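Local structure of histidine triad (HIT) protein (Marinobacter aquaeolei, 3OHE) at residues Q55-L58 and L59-S62; Y48-P51 and N52-Q56; M27-N30 and T31-W34. The protein is probably a hydrolase of the histidine triad (HIT) family, a group acting on nucleotide phosphate bonds, and binds calcium ions in the crystal. One frame throughout, in Å; residues are numbered along the deposited sequence.

Contact 1 (Q55-L58 and L59-S62). With CA (calcium ion), chain D.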
loop_
_atom_site.group_PDB
_atom_site.type_symbol
_atom_site.label_atom_id
_atom_site.label_comp_id
_atom_site.label_asym_id
_atom_site.label_seq_id
_atom_site.Cartn_x
_atom_site.Cartn_y
_atom_site.Cartn_z
ATOM N N GLN A 55 -5.941 -12.339 5.923
ATOM C CA GLN A 55 -5.995 -10.943 5.499
ATOM C C GLN A 55 -6.390 -10.003 6.647
ATOM O O GLN A 55 -5.810 -8.927 6.826
ATOM C CB GLN A 55 -6.971 -10.722 4.336
ATOM C CG GLN A 55 -6.604 -11.421 3.044
ATOM C CD GLN A 55 -7.576 -11.108 1.924
ATOM O OE1 GLN A 55 -8.056 -9.960 1.815
ATOM N NE2 GLN A 55 -7.904 -12.103 1.105
ATOM N N GLN A 56 -7.411 -10.408 7.391
ATOM C CA GLN A 56 -7.877 -9.579 8.498
ATOM C C GLN A 56 -6.843 -9.487 9.633
ATOM O O GLN A 56 -6.721 -8.446 10.250
ATOM C CB GLN A 56 -9.225 -10.065 9.016
ATOM C CG GLN A 56 -10.378 -9.828 8.029
ATOM C CD GLN A 56 -11.716 -10.181 8.617
ATOM O OE1 GLN A 56 -11.789 -10.877 9.653
ATOM N NE2 GLN A 56 -12.791 -9.684 8.002
ATOM N N ARG A 57 -6.083 -10.542 9.879
ATOM C CA ARG A 57 -5.007 -10.461 10.848
ATOM C C ARG A 57 -3.894 -9.537 10.373
ATOM O O ARG A 57 -3.372 -8.737 11.159
ATOM C CB ARG A 57 -4.473 -11.851 11.193
ATOM C CG ARG A 57 -3.337 -11.850 12.221
ATOM C CD ARG A 57 -3.812 -11.449 13.596
ATOM N NE ARG A 57 -2.681 -11.081 14.438
ATOM C CZ ARG A 57 -2.817 -10.682 15.691
ATOM N NH1 ARG A 57 -3.989 -10.762 16.316
ATOM N NH2 ARG A 57 -1.753 -10.241 16.326
ATOM N N LEU A 58 -3.536 -9.636 9.105
ATOM C CA LEU A 58 -2.534 -8.740 8.556
ATOM C C LEU A 58 -2.974 -7.279 8.679
ATOM O O LEU A 58 -2.180 -6.415 9.023
ATOM C CB LEU A 58 -2.247 -9.073 7.080
ATOM C CG LEU A 58 -1.176 -8.227 6.381
ATOM C CD1 LEU A 58 0.168 -8.273 7.141
ATOM C CD2 LEU A 58 -1.056 -8.713 4.937
ATOM N N LEU A 59 -4.242 -7.003 8.371
ATOM C CA LEU A 59 -4.777 -5.662 8.531
ATOM C C LEU A 59 -4.674 -5.183 9.970
ATOM O O LEU A 59 -4.260 -4.054 10.250
ATOM C CB LEU A 59 -6.240 -5.628 8.057
ATOM C CG LEU A 59 -7.043 -4.375 8.390
ATOM C CD1 LEU A 59 -6.503 -3.142 7.664
ATOM C CD2 LEU A 59 -8.565 -4.628 8.063
ATOM N N PHE A 60 -5.084 -6.028 10.916
ATOM C CA PHE A 60 -4.992 -5.670 12.348
ATOM C C PHE A 60 -3.544 -5.286 12.688
ATOM O O PHE A 60 -3.290 -4.243 13.313
ATOM C CB PHE A 60 -5.467 -6.828 13.250
ATOM C CG PHE A 60 -5.128 -6.620 14.671
ATOM C CD1 PHE A 60 -5.845 -5.747 15.450
ATOM C CD2 PHE A 60 -3.983 -7.203 15.217
ATOM C CE1 PHE A 60 -5.475 -5.544 16.798
ATOM C CE2 PHE A 60 -3.606 -6.986 16.538
ATOM C CZ PHE A 60 -4.358 -6.136 17.306
ATOM N N GLU A 61 -2.606 -6.131 12.293
ATOM C CA GLU A 61 -1.195 -5.906 12.627
ATOM C C GLU A 61 -0.665 -4.652 11.944
ATOM O O GLU A 61 0.063 -3.857 12.559
ATOM C CB GLU A 61 -0.336 -7.131 12.263
ATOM C CG GLU A 61 -0.717 -8.344 13.126
ATOM C CD GLU A 61 0.166 -9.572 12.914
ATOM O OE1 GLU A 61 1.072 -9.471 12.081
ATOM O OE2 GLU A 61 -0.053 -10.617 13.586
ATOM N N SER A 62 -0.983 -4.469 10.676
ATOM C CA SER A 62 -0.513 -3.325 9.900
ATOM C C SER A 62 -1.044 -2.018 10.464
ATOM O O SER A 62 -0.299 -1.041 10.616
ATOM C CB SER A 62 -0.947 -3.464 8.454
ATOM O OG SER A 62 -0.562 -2.338 7.686
HETATM CA CA CA D . -12.638 -12.002 11.578
HETATM O O HOH W 1 -14.470 -10.515 10.526
HETATM O O HOH W 2 -14.238 -13.295 10.040
#
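The guanidinium of R57 overlaps the ring of F60, one turn further along helix 52-72 of the HIT fold, with R57 CZ 3.7 Å from F60 CD2. F60 CD2 sits over the centre of one guanidinium face, but the two planes are 47° apart, so this is an inclined contact and not a parallel stack. R57 also forms an i to i+4 salt bridge: NE lies 2.8 Å from E61 OE2 and NH2 3.2 Å from the same oxygen. The two nitrogens grip it side-on, with OE2 almost in the guanidinium plane and met on its anti side. R57 has CG anti to its own amide nitrogen (chi1 -180°) and a bend at chi2, which carries the guanidinium forward along the helix to this carboxylate. L21 N and S19 OG also bond to E61, which fastens the helix to the segment between strands 13-18 and 22-27. Further round the helix S62 OG is hydrogen-bonded to H94, while L59 packs on Q55 of the second subunit. Near the start of the helix, Q56 OE1 binds a calcium ion at 2.4 Å.

Contact 2 (Y48-P51 and N52-Q56). With CA (calcium ion), chain D.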
loop_
_atom_site.group_PDB
_atom_site.type_symbol
_atom_site.label_atom_id
_atom_site.label_comp_id
_atom_site.label_asym_id
_atom_site.label_seq_id
_atom_site.Cartn_x
_atom_site.Cartn_y
_atom_site.Cartn_z
ATOM N N TYR A 48 -4.571 -10.448 -1.513
ATOM C CA TYR A 48 -5.814 -11.130 -1.777
ATOM C C TYR A 48 -5.685 -12.662 -1.823
ATOM O O TYR A 48 -6.712 -13.368 -1.817
ATOM C CB TYR A 48 -6.487 -10.573 -3.058
ATOM C CG TYR A 48 -5.743 -10.833 -4.343
ATOM C CD1 TYR A 48 -5.764 -12.081 -4.969
ATOM C CD2 TYR A 48 -5.095 -9.820 -4.996
ATOM C CE1 TYR A 48 -5.097 -12.281 -6.148
ATOM C CE2 TYR A 48 -4.455 -10.010 -6.189
ATOM C CZ TYR A 48 -4.460 -11.228 -6.758
ATOM O OH TYR A 48 -3.820 -11.412 -7.947
ATOM N N GLU A 49 -4.457 -13.180 -1.925
ATOM C CA GLU A 49 -4.242 -14.631 -1.986
ATOM C C GLU A 49 -4.201 -15.243 -0.601
ATOM O O GLU A 49 -4.199 -16.465 -0.472
ATOM C CB GLU A 49 -2.954 -14.955 -2.743
ATOM C CG GLU A 49 -3.063 -14.627 -4.216
ATOM C CD GLU A 49 -1.755 -14.775 -4.956
ATOM O OE1 GLU A 49 -0.681 -14.573 -4.362
ATOM O OE2 GLU A 49 -1.790 -15.066 -6.153
ATOM N N LEU A 50 -4.139 -14.431 0.456
ATOM C CA LEU A 50 -4.229 -14.953 1.813
ATOM C C LEU A 50 -5.696 -15.349 2.069
ATOM O O LEU A 50 -6.621 -14.691 1.614
ATOM C CB LEU A 50 -3.843 -13.898 2.829
ATOM C CG LEU A 50 -2.371 -13.552 2.964
ATOM C CD1 LEU A 50 -2.248 -12.297 3.830
ATOM C CD2 LEU A 50 -1.557 -14.706 3.589
ATOM N N PRO A 51 -5.909 -16.431 2.834
ATOM C CA PRO A 51 -7.231 -16.691 3.361
ATOM C C PRO A 51 -7.826 -15.458 4.059
ATOM O O PRO A 51 -7.097 -14.675 4.665
ATOM C CB PRO A 51 -6.983 -17.815 4.390
ATOM C CG PRO A 51 -5.722 -18.478 3.958
ATOM C CD PRO A 51 -4.901 -17.381 3.331
ATOM N N ASN A 52 -9.140 -15.298 4.023
ATOM C CA ASN A 52 -9.778 -14.091 4.518
ATOM C C ASN A 52 -9.360 -13.778 5.948
ATOM O O ASN A 52 -9.069 -12.635 6.249
ATOM C CB ASN A 52 -11.323 -14.143 4.455
ATOM C CG ASN A 52 -11.942 -12.748 4.677
ATOM O OD1 ASN A 52 -12.671 -12.544 5.631
ATOM N ND2 ASN A 52 -11.598 -11.779 3.817
ATOM N N GLU A 53 -9.320 -14.779 6.830
ATOM C CA GLU A 53 -8.962 -14.493 8.228
ATOM C C GLU A 53 -7.527 -14.002 8.365
ATOM O O GLU A 53 -7.229 -13.195 9.256
ATOM C CB GLU A 53 -9.183 -15.714 9.124
ATOM C CG GLU A 53 -10.642 -16.099 9.264
ATOM C CD GLU A 53 -11.479 -15.103 10.074
ATOM O OE1 GLU A 53 -10.955 -14.195 10.798
ATOM O OE2 GLU A 53 -12.712 -15.230 9.985
ATOM N N GLN A 54 -6.645 -14.493 7.497
ATOM C CA GLN A 54 -5.267 -14.036 7.520
ATOM C C GLN A 54 -5.112 -12.667 6.917
ATOM O O GLN A 54 -4.311 -11.858 7.418
ATOM C CB GLN A 54 -4.323 -15.060 6.870
ATOM C CG GLN A 54 -4.254 -16.348 7.685
ATOM C CD GLN A 54 -3.478 -17.455 7.029
ATOM O OE1 GLN A 54 -2.990 -17.317 5.936
ATOM N NE2 GLN A 54 -3.459 -18.596 7.665
ATOM N N GLN A 55 -5.941 -12.339 5.923
ATOM C CA GLN A 55 -5.995 -10.943 5.499
ATOM C C GLN A 55 -6.390 -10.003 6.647
ATOM O O GLN A 55 -5.810 -8.927 6.826
ATOM C CB GLN A 55 -6.971 -10.722 4.336
ATOM C CG GLN A 55 -6.604 -11.421 3.044
ATOM C CD GLN A 55 -7.576 -11.108 1.924
ATOM O OE1 GLN A 55 -8.056 -9.960 1.815
ATOM N NE2 GLN A 55 -7.904 -12.103 1.105
ATOM N N GLN A 56 -7.411 -10.408 7.391
ATOM C CA GLN A 56 -7.877 -9.579 8.498
ATOM C C GLN A 56 -6.843 -9.487 9.633
ATOM O O GLN A 56 -6.721 -8.446 10.250
ATOM C CB GLN A 56 -9.225 -10.065 9.016
ATOM C CG GLN A 56 -10.378 -9.828 8.029
ATOM C CD GLN A 56 -11.716 -10.181 8.617
ATOM O OE1 GLN A 56 -11.789 -10.877 9.653
ATOM N NE2 GLN A 56 -12.791 -9.684 8.002
HETATM CA CA CA D . -12.638 -12.002 11.578
HETATM O O HOH W 3 -9.551 -12.222 -1.324
HETATM O O HOH W 2 -14.238 -13.295 10.040
HETATM O O HOH W 1 -14.470 -10.515 10.526
#
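With CG anti to the carbonyl carbon (chi1 -64°) and the chain extended beyond it (chi2 -177°), Q55 reaches back past the N-terminus of helix 52-72 to L50, just before the P51 N-cap. Its NE2 lies 2.9 Å from L50 O in a nearly straight bond (175°), and the acceptor lies in the plane of the Q55 amide. Lower down, Q55 CG rests against L50 CB, so the aliphatic part of the glutamine packs on the leucine while its amide holds the main chain. Water 3 accepts from the same NE2 and donates to Y48 O, carrying the link back into the 3-10 segment. Q55 OE1 is bonded to S63 OG of the second subunit, so both ends of the amide are engaged and its rotation is fixed. The first helical turn closes as Q55 N donates to P51 O at 2.9 Å; Q54 N gives that oxygen a weak bond as well. Beside it the Q54 amide lies against the proline ring, OE1 coming 3.2 Å from P51 CD. L50 also packs on V41, I44 and L90. On the outer side of this turn E53 bends at chi2 toward the calcium ion, while water 2, itself a calcium ligand, donates to E53 OE2; E53 OE1 meets the ion at a long 2.9 Å.

Contact 3 (M27-N30 and T31-W34)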
loop_
_atom_site.group_PDB
_atom_site.type_symbol
_atom_site.label_atom_id
_atom_site.label_comp_id
_atom_site.label_asym_id
_atom_site.label_seq_id
_atom_site.Cartn_x
_atom_site.Cartn_y
_atom_site.Cartn_z
HETATM N N MSE A 27 13.885 -2.350 7.349
HETATM C CA MSE A 27 14.590 -2.083 6.078
HETATM C C MSE A 27 15.901 -1.408 6.426
HETATM O O MSE A 27 15.895 -0.427 7.158
HETATM C CB MSE A 27 13.738 -1.221 5.135
HETATM C CG MSE A 27 14.388 -1.015 3.788
HETATM SE SE MSE A 27 14.532 -2.648 2.732
HETATM C CE MSE A 27 12.941 -2.374 1.687
ATOM N N ASN A 28 17.013 -1.947 5.905
ATOM C CA ASN A 28 18.337 -1.474 6.296
ATOM C C ASN A 28 18.786 -0.205 5.557
ATOM O O ASN A 28 19.823 -0.189 4.892
ATOM C CB ASN A 28 19.380 -2.596 6.134
ATOM C CG ASN A 28 20.661 -2.281 6.855
ATOM O OD1 ASN A 28 20.687 -1.476 7.799
ATOM N ND2 ASN A 28 21.743 -2.886 6.402
ATOM N N ASP A 29 17.941 0.809 5.664
ATOM C CA ASP A 29 18.157 2.149 5.139
ATOM C C ASP A 29 17.686 3.090 6.221
ATOM O O ASP A 29 16.483 3.206 6.462
ATOM C CB ASP A 29 17.404 2.365 3.815
ATOM C CG ASP A 29 17.699 3.729 3.195
ATOM O OD1 ASP A 29 18.490 4.509 3.808
ATOM O OD2 ASP A 29 17.097 4.026 2.139
ATOM N N ASN A 30 18.632 3.765 6.885
ATOM C CA ASN A 30 18.307 4.600 8.021
ATOM C C ASN A 30 17.800 5.981 7.605
ATOM O O ASN A 30 17.526 6.829 8.456
ATOM C CB ASN A 30 19.449 4.686 9.030
ATOM C CG ASN A 30 20.606 5.519 8.543
ATOM O OD1 ASN A 30 20.488 6.244 7.570
ATOM N ND2 ASN A 30 21.739 5.444 9.253
ATOM N N THR A 31 17.632 6.194 6.302
ATOM C CA THR A 31 17.133 7.465 5.764
ATOM C C THR A 31 15.681 7.740 6.213
ATOM O O THR A 31 15.308 8.894 6.404
ATOM C CB THR A 31 17.269 7.493 4.226
ATOM O OG1 THR A 31 18.633 7.210 3.895
ATOM C CG2 THR A 31 16.877 8.874 3.614
ATOM N N TRP A 32 14.874 6.687 6.365
ATOM C CA TRP A 32 13.486 6.773 6.841
ATOM C C TRP A 32 13.234 5.620 7.798
ATOM O O TRP A 32 13.783 4.555 7.571
ATOM C CB TRP A 32 12.424 6.653 5.707
ATOM C CG TRP A 32 12.558 7.604 4.605
ATOM C CD1 TRP A 32 11.990 8.854 4.504
ATOM C CD2 TRP A 32 13.356 7.442 3.450
ATOM N NE1 TRP A 32 12.367 9.442 3.348
ATOM C CE2 TRP A 32 13.200 8.622 2.670
ATOM C CE3 TRP A 32 14.123 6.381 2.940
ATOM C CZ2 TRP A 32 13.834 8.794 1.466
ATOM C CZ3 TRP A 32 14.743 6.552 1.772
ATOM C CH2 TRP A 32 14.588 7.766 1.020
ATOM N N PRO A 33 12.349 5.790 8.811
ATOM C CA PRO A 33 11.890 4.653 9.621
ATOM C C PRO A 33 11.011 3.763 8.763
ATOM O O PRO A 33 9.940 4.206 8.303
ATOM C CB PRO A 33 11.119 5.326 10.773
ATOM C CG PRO A 33 11.560 6.793 10.758
ATOM C CD PRO A 33 11.787 7.073 9.315
ATOM N N TRP A 34 11.449 2.542 8.518
ATOM C CA TRP A 34 10.852 1.698 7.463
ATOM C C TRP A 34 10.848 0.260 7.956
ATOM O O TRP A 34 11.901 -0.352 8.138
ATOM C CB TRP A 34 11.665 1.906 6.189
ATOM C CG TRP A 34 11.247 1.184 4.953
ATOM C CD1 TRP A 34 10.354 0.189 4.796
ATOM C CD2 TRP A 34 11.795 1.447 3.669
ATOM N NE1 TRP A 34 10.301 -0.186 3.464
ATOM C CE2 TRP A 34 11.204 0.566 2.754
ATOM C CE3 TRP A 34 12.788 2.319 3.211
ATOM C CZ2 TRP A 34 11.560 0.575 1.399
ATOM C CZ3 TRP A 34 13.118 2.324 1.881
ATOM C CH2 TRP A 34 12.509 1.468 0.994
HETATM O O HOH W 4 14.498 1.935 8.320
#
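M27, a selenomethionine, lies alongside W34 and points the same way, its side chain spread over one face of the indole. Both residues hold CG anti to their own amide nitrogens (M27 chi1 -176°, W34 chi1 -179°), which brings the two side chains out on one side of the turn that joins strands 22-27 and 34-39 of the HIT sheet. M27 CB makes a CH-pi contact 3.5 Å from the centroid of the five-membered ring, and CG lies over the middle of the indole. Bends at chi2 and chi3 then curl the end back, leaving CE tight against W34 CZ2 at 3.3 Å; SE stands farther off above the six-membered ring in a Met-aromatic contact. The main chains are joined as M27 N donates to W34 O at 2.9 Å, and water 4 lies close to M27 O, W32 O and W34 N. D29 organises the bend itself. Its OD1 takes T31 OG1 at 2.7 Å on the syn side, and T31 N from above the carboxylate plane at 3.1 Å, the latter making an Asx turn; V115 N is a further donor. OD2 meets the edge of W32, 3.5 Å from CZ3, with the carboxylate and ring planes 78° apart, and it is hydrogen-bonded to a glycerol, probably from the crystallisation liquor. W34 NE1 is bonded to H93 ND1 of strand 92-97. Putting an alanine in place of W34 would remove the indole, and would probably leave M27 without the face it lies on and H93 ND1 without its N-H donor. With several donors converging on OD1, the D29 carboxylate is likely to be stabilised as an anion.

Contacts 1 and 2 overlap at the start of helix 52-72: they share Q55 and Q56, their centres are 9 Å apart, and L58 CD2 packs on L50 CD1 at 3.9 Å. Together they supply the E53 and Q56 ligands of one calcium ion, and both touch the second subunit. Contact 3 lies on the opposite side of the chain's centre, 22 Å from contact 1 and 28 Å from contact 2 between centres, and touches neither. Strand 92-97 offers an indirect connection, since contact 1 reaches H94 through S62 and contact 3 reaches H93 through W34. H93 probably belongs to the histidine triad motif, which would place contact 3 beside the family's active site.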